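Local coordinates for protein STING-associated CdnE c-di-GMP synthase (Flavobacteriaceae, PDB 6WT8) that probably synthesises cyclic di-GMP from GTP as the CD-NTase of a bacterial CBASS antiphage system that signals to a STING receptor, at residues K214-Y222 and D231-R241. Sequence-based numbering, arbitrary orientation.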
loop_
_atom_site.group_PDB
_atom_site.type_symbol
_atom_site.label_atom_id
_atom_site.label_comp_id
_atom_site.label_asym_id
_atom_site.label_seq_id
_atom_site.Cartn_x
_atom_site.Cartn_y
_atom_site.Cartn_z
ATOM N N LYS A 214 -15.717 -4.380 -6.201
ATOM C CA LYS A 214 -15.511 -4.505 -4.760
ATOM C C LYS A 214 -14.331 -3.667 -4.260
ATOM O O LYS A 214 -14.357 -3.143 -3.149
ATOM C CB LYS A 214 -15.308 -5.986 -4.449
ATOM C CG LYS A 214 -15.139 -6.289 -2.997
ATOM C CD LYS A 214 -14.907 -7.794 -2.735
ATOM C CE LYS A 214 -14.497 -8.010 -1.263
ATOM N NZ LYS A 214 -13.986 -9.380 -0.982
ATOM N N SER A 215 -13.315 -3.494 -5.088
ATOM C CA SER A 215 -12.124 -2.799 -4.639
ATOM C C SER A 215 -12.361 -1.309 -4.465
ATOM O O SER A 215 -11.533 -0.629 -3.838
ATOM C CB SER A 215 -10.976 -3.029 -5.628
ATOM O OG SER A 215 -11.287 -2.500 -6.921
ATOM N N ARG A 216 -13.432 -0.782 -5.065
ATOM C CA ARG A 216 -13.732 0.644 -4.923
ATOM C C ARG A 216 -14.519 0.957 -3.660
ATOM O O ARG A 216 -14.759 2.123 -3.385
ATOM C CB ARG A 216 -14.524 1.129 -6.116
ATOM C CG ARG A 216 -13.749 1.062 -7.434
ATOM C CD ARG A 216 -14.690 1.510 -8.552
ATOM N NE ARG A 216 -14.198 1.263 -9.919
ATOM C CZ ARG A 216 -13.503 2.151 -10.616
ATOM N NH1 ARG A 216 -13.178 3.336 -10.086
ATOM N NH2 ARG A 216 -13.163 1.858 -11.879
ATOM N N LYS A 217 -14.896 -0.046 -2.883
ATOM C CA LYS A 217 -15.604 0.230 -1.636
ATOM C C LYS A 217 -14.672 0.882 -0.629
ATOM O O LYS A 217 -13.521 0.450 -0.463
ATOM C CB LYS A 217 -16.169 -1.061 -1.050
ATOM C CG LYS A 217 -17.228 -1.704 -1.877
ATOM C CD LYS A 217 -17.876 -2.903 -1.180
ATOM C CE LYS A 217 -18.633 -2.428 0.014
ATOM N NZ LYS A 217 -20.122 -2.389 -0.031
ATOM N N GLY A 218 -15.157 1.940 0.039
ATOM C CA GLY A 218 -14.375 2.651 1.025
ATOM C C GLY A 218 -14.699 2.185 2.431
ATOM O O GLY A 218 -15.702 1.483 2.658
ATOM N N ILE A 219 -13.803 2.537 3.352
ATOM C CA ILE A 219 -14.119 2.319 4.762
ATOM C C ILE A 219 -13.983 3.615 5.530
ATOM O O ILE A 219 -13.191 4.506 5.209
ATOM C CB ILE A 219 -13.243 1.224 5.402
ATOM C CG1 ILE A 219 -11.731 1.561 5.319
ATOM C CG2 ILE A 219 -13.550 -0.155 4.746
ATOM C CD1 ILE A 219 -10.866 0.544 6.059
ATOM N N GLN A 220 -14.764 3.698 6.611
ATOM C CA GLN A 220 -14.662 4.780 7.599
ATOM C C GLN A 220 -14.403 4.099 8.927
ATOM O O GLN A 220 -15.277 3.414 9.470
ATOM C CB GLN A 220 -15.934 5.652 7.631
ATOM C CG GLN A 220 -16.095 6.460 6.347
ATOM C CD GLN A 220 -17.156 7.517 6.432
ATOM O OE1 GLN A 220 -18.245 7.342 5.875
ATOM N NE2 GLN A 220 -16.875 8.635 7.141
ATOM N N ILE A 221 -13.189 4.264 9.414
ATOM C CA ILE A 221 -12.715 3.551 10.602
ATOM C C ILE A 221 -13.286 4.172 11.870
ATOM O O ILE A 221 -13.255 5.397 12.058
ATOM C CB ILE A 221 -11.183 3.583 10.616
ATOM C CG1 ILE A 221 -10.704 2.712 9.448
ATOM C CG2 ILE A 221 -10.600 2.993 11.900
ATOM C CD1 ILE A 221 -9.176 2.836 9.160
ATOM N N TYR A 222 -13.739 3.314 12.796
ATOM C CA TYR A 222 -14.262 3.765 14.083
ATOM C C TYR A 222 -13.155 4.111 15.079
ATOM O O TYR A 222 -12.253 3.310 15.315
ATOM C CB TYR A 222 -15.140 2.663 14.673
ATOM C CG TYR A 222 -15.757 3.067 16.015
ATOM C CD1 TYR A 222 -16.685 4.075 16.084
ATOM C CD2 TYR A 222 -15.367 2.449 17.182
ATOM C CE1 TYR A 222 -17.265 4.464 17.304
ATOM C CE2 TYR A 222 -15.944 2.817 18.405
ATOM C CZ TYR A 222 -16.862 3.849 18.448
ATOM O OH TYR A 222 -17.439 4.211 19.665
ATOM N N ASP A 231 -12.592 9.972 8.304
ATOM C CA ASP A 231 -12.848 10.208 6.888
ATOM C C ASP A 231 -12.568 8.938 6.079
ATOM O O ASP A 231 -11.710 8.128 6.437
ATOM C CB ASP A 231 -11.969 11.362 6.376
ATOM C CG ASP A 231 -12.289 12.701 7.039
ATOM O OD1 ASP A 231 -13.463 12.954 7.415
ATOM O OD2 ASP A 231 -11.344 13.504 7.166
ATOM N N VAL A 232 -13.204 8.846 4.898
ATOM C CA VAL A 232 -13.157 7.620 4.110
ATOM C C VAL A 232 -11.741 7.332 3.621
ATOM O O VAL A 232 -11.002 8.241 3.210
ATOM C CB VAL A 232 -14.141 7.684 2.922
ATOM C CG1 VAL A 232 -13.797 8.811 1.974
ATOM C CG2 VAL A 232 -14.149 6.363 2.170
ATOM N N ASP A 233 -11.367 6.050 3.643
ATOM C CA ASP A 233 -10.117 5.552 3.090
ATOM C C ASP A 233 -10.473 4.503 2.053
ATOM O O ASP A 233 -11.523 3.854 2.170
ATOM C CB ASP A 233 -9.263 4.829 4.143
ATOM C CG ASP A 233 -8.755 5.717 5.217
ATOM O OD1 ASP A 233 -8.284 6.826 4.889
ATOM O OD2 ASP A 233 -8.763 5.255 6.386
ATOM N N TYR A 234 -9.619 4.342 1.028
ATOM C CA TYR A 234 -9.849 3.337 -0.015
ATOM C C TYR A 234 -8.678 2.350 -0.091
ATOM O O TYR A 234 -7.980 2.239 -1.121
ATOM C CB TYR A 234 -10.092 4.020 -1.360
ATOM C CG TYR A 234 -11.347 4.858 -1.401
ATOM C CD1 TYR A 234 -12.608 4.261 -1.580
ATOM C CD2 TYR A 234 -11.304 6.217 -1.203
ATOM C CE1 TYR A 234 -13.769 5.001 -1.583
ATOM C CE2 TYR A 234 -12.488 6.987 -1.205
ATOM C CZ TYR A 234 -13.714 6.362 -1.421
ATOM O OH TYR A 234 -14.890 7.133 -1.429
ATOM N N PRO A 235 -8.408 1.621 0.996
ATOM C CA PRO A 235 -7.236 0.737 0.996
ATOM C C PRO A 235 -7.335 -0.369 -0.035
ATOM O O PRO A 235 -6.299 -0.843 -0.565
ATOM C CB PRO A 235 -7.223 0.143 2.419
ATOM C CG PRO A 235 -8.707 0.228 2.846
ATOM C CD PRO A 235 -9.198 1.547 2.257
ATOM N N PHE A 236 -8.541 -0.856 -0.321
ATOM C CA PHE A 236 -8.635 -1.981 -1.241
ATOM C C PHE A 236 -8.396 -1.531 -2.673
ATOM O O PHE A 236 -8.043 -2.341 -3.522
ATOM C CB PHE A 236 -10.024 -2.656 -1.077
ATOM C CG PHE A 236 -10.425 -2.806 0.326
ATOM C CD1 PHE A 236 -9.588 -3.424 1.258
ATOM C CD2 PHE A 236 -11.651 -2.272 0.781
ATOM C CE1 PHE A 236 -9.947 -3.551 2.618
ATOM C CE2 PHE A 236 -12.029 -2.419 2.139
ATOM C CZ PHE A 236 -11.180 -3.028 3.058
ATOM N N LEU A 237 -8.637 -0.240 -2.948
ATOM C CA LEU A 237 -8.438 0.284 -4.289
ATOM C C LEU A 237 -6.953 0.426 -4.592
ATOM O O LEU A 237 -6.505 0.097 -5.702
ATOM C CB LEU A 237 -9.157 1.638 -4.394
ATOM C CG LEU A 237 -9.271 2.218 -5.788
ATOM C CD1 LEU A 237 -9.910 1.209 -6.773
ATOM C CD2 LEU A 237 -10.053 3.512 -5.749
ATOM N N SER A 238 -6.180 0.914 -3.616
ATOM C CA SER A 238 -4.729 0.925 -3.774
ATOM C C SER A 238 -4.186 -0.466 -3.981
ATOM O O SER A 238 -3.334 -0.689 -4.876
ATOM C CB SER A 238 -4.081 1.573 -2.554
ATOM O OG SER A 238 -4.378 2.940 -2.588
ATOM N N ILE A 239 -4.645 -1.426 -3.188
ATOM C CA ILE A 239 -4.150 -2.800 -3.320
ATOM C C ILE A 239 -4.445 -3.321 -4.714
ATOM O O ILE A 239 -3.565 -3.852 -5.402
ATOM C CB ILE A 239 -4.757 -3.714 -2.238
ATOM C CG1 ILE A 239 -4.160 -3.362 -0.887
ATOM C CG2 ILE A 239 -4.592 -5.177 -2.604
ATOM C CD1 ILE A 239 -5.012 -3.865 0.280
ATOM N N GLU A 240 -5.713 -3.226 -5.154
ATOM C CA GLU A 240 -6.069 -3.768 -6.446
ATOM C C GLU A 240 -5.287 -3.093 -7.551
ATOM O O GLU A 240 -4.793 -3.766 -8.463
ATOM C CB GLU A 240 -7.575 -3.631 -6.655
ATOM C CG GLU A 240 -8.077 -4.252 -7.977
ATOM C CD GLU A 240 -8.069 -5.783 -7.978
ATOM O OE1 GLU A 240 -8.331 -6.360 -9.059
ATOM O OE2 GLU A 240 -7.805 -6.400 -6.926
ATOM N N ARG A 241 -5.173 -1.762 -7.508
ATOM C CA ARG A 241 -4.554 -1.072 -8.639
ATOM C C ARG A 241 -3.050 -1.357 -8.715
ATOM O O ARG A 241 -2.519 -1.508 -9.825
ATOM C CB ARG A 241 -4.835 0.431 -8.547
ATOM C CG ARG A 241 -6.258 0.789 -8.996
ATOM C CD ARG A 241 -6.468 2.310 -8.816
ATOM N NE ARG A 241 -7.807 2.583 -9.388
ATOM C CZ ARG A 241 -8.400 3.779 -9.349
ATOM N NH1 ARG A 241 -7.827 4.838 -8.761
ATOM N NH2 ARG A 241 -9.609 3.906 -9.924
HETATM O O HOH W 1 -11.056 0.624 -1.246
HETATM O O HOH W 2 -11.243 5.713 7.797
#
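Ile-219 straddles two side chains of the facing segment: its CD1 rests 3.9 Å from Pro-235 CG, while CG2 meets the ring of Phe-236 at CE2. The split follows from chi1 of 59°, which sets CG1 between the backbone N and the carbonyl carbon, leaving CG2 beside the N. Phe-236 is backed by Pro-235, whose CG stands over the ring centre, and Lys-217 O lies at the ring edge, near its plane, 3.5 Å from CD2 of Phe-236. Next to these apolar contacts the backbones pair once: Ile-219 N to Asp-233 O and Asp-233 N to Ile-219 O are reciprocal hydrogen bonds, both 2.9 Å and 165°, a hydrogen-bonded antiparallel pair. At Gly-218 the chains run close, its CA lying 3.5 Å from Tyr-234 CD1; Val-232 CG2 sits 3.6 Å above one face of that ring, toward its rim.

Two waters bridge the segments. Beside the start of the helix, one donates to Ser-215 O and Lys-217 O and weakly accepts from Phe-236 N; another accepts from Ile-221 N and lies within donating distance of Asp-231 O and Asp-233 OD2, more acceptors than it has protons for. Farther along the helix, Ser-215 CB packs 3.6 Å from Glu-240 CB. Arg-216 NH1 comes 3.6 Å from Arg-241 NH2, two like charges whose planes stand 89° apart; Arg-216 NE is salt-bridged to Asp-213, and Arg-241 NH1 bonds to Val-325 O.

Since strand 218-221 also pairs antiparallel with strand 192-204, the single bridge extends the sheet edge just before helix 235-248, within the nucleotidyltransferase-type fold expected of a CD-NTase.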